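Local coordinates for conserved membrane protein (PDB 6GZU) that combines deubiquitinating and acetyltransferase activities as a secreted chlamydial effector of the CE clan and induces fragmentation of the host Golgi, at residues Gln198-Ser201 and Thr202-Gly205. Residues are numbered along the deposited sequence; the frame is centred on the assembly and turned at random.
Sequences QQDS and TSCG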
# COMPACT_ATOMS: atom_id res chain seq x y z
N GLN A 198 -3.38 5.43 -16.74
CA GLN A 198 -1.96 5.30 -17.10
C GLN A 198 -1.88 5.06 -18.59
O GLN A 198 -2.69 4.32 -19.12
CB GLN A 198 -1.32 4.13 -16.34
CG GLN A 198 0.09 3.73 -16.79
CD GLN A 198 0.60 2.56 -16.00
OE1 GLN A 198 0.10 2.29 -14.90
NE2 GLN A 198 1.56 1.83 -16.53
N GLN A 199 -0.88 5.70 -19.23
CA GLN A 199 -0.75 5.74 -20.69
C GLN A 199 0.51 5.11 -21.24
O GLN A 199 0.73 5.14 -22.44
CB GLN A 199 -0.74 7.19 -21.18
CG GLN A 199 -1.83 8.05 -20.60
CD GLN A 199 -3.21 7.66 -21.11
OE1 GLN A 199 -3.36 7.04 -22.18
NE2 GLN A 199 -4.24 8.04 -20.34
N ASP A 200 1.36 4.58 -20.37
CA ASP A 200 2.60 3.97 -20.80
C ASP A 200 2.78 2.66 -20.04
O ASP A 200 1.87 2.19 -19.36
CB ASP A 200 3.75 4.93 -20.53
CG ASP A 200 3.78 5.40 -19.10
OD1 ASP A 200 3.60 4.54 -18.21
OD2 ASP A 200 3.98 6.63 -18.87
N SER A 201 3.95 2.06 -20.14
CA SER A 201 4.09 0.73 -19.57
C SER A 201 4.79 0.78 -18.22
O SER A 201 4.99 -0.25 -17.56
CB SER A 201 4.87 -0.16 -20.54
OG SER A 201 5.88 0.59 -21.19
N THR A 202 5.15 1.99 -17.79
CA THR A 202 6.17 2.12 -16.75
C THR A 202 5.85 3.05 -15.57
O THR A 202 6.55 3.01 -14.56
CB THR A 202 7.51 2.60 -17.38
OG1 THR A 202 7.35 3.91 -17.92
CG2 THR A 202 7.96 1.64 -18.50
N SER A 203 4.81 3.89 -15.70
CA SER A 203 4.50 4.94 -14.70
C SER A 203 3.56 4.56 -13.57
O SER A 203 3.16 5.44 -12.78
CB SER A 203 3.88 6.16 -15.35
OG SER A 203 2.69 5.82 -16.04
N CYS A 204 3.19 3.29 -13.45
CA CYS A 204 2.26 2.87 -12.39
C CYS A 204 2.68 3.29 -11.00
O CYS A 204 1.79 3.66 -10.19
CB CYS A 204 2.08 1.35 -12.42
SG CYS A 204 3.67 0.47 -12.53
N GLY A 205 3.98 3.20 -10.69
CA GLY A 205 4.46 3.54 -9.34
C GLY A 205 4.31 5.02 -9.04
O GLY A 205 4.05 5.41 -7.89
O HOH W 1 0.99 7.35 -17.72
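Q198 runs its extended side chain across the inside of the loop that leads into helix 204-217, toward S203 and C204. With CG anti to the backbone N (chi1 170°), the chain leaves CB for S203, where CG lies 3.4 Å from OG. CD follows beside the backbone at C204, 3.7 Å from its N. At the tip the amide divides: OE1 sits 3.3 Å from CB of C204 and accepts a hydrogen bond from S152 OG, while NE2 turns back to D200 O at 2.9 Å, from above the carbonyl plane. An Asx turn at D200 runs on to S203, just before the helix. Its OD1 takes three hydrogen bonds, from T202 N, tilted well above the carboxylate plane, and from N and OG of S203 (2.7 Å for OG), both syn but 20-30° out of that plane. S203 OG also accepts from a water that receives the N-H of Q199. C204, which touches H134, is probably the nucleophile of a Cys-His-Asp triad, consistent with this Ulp1-type catalytic domain. Three donors on one oxygen would probably favour a charged D200 carboxylate, and bonds at both ends fix the flip state of the Q198 amide beside C204.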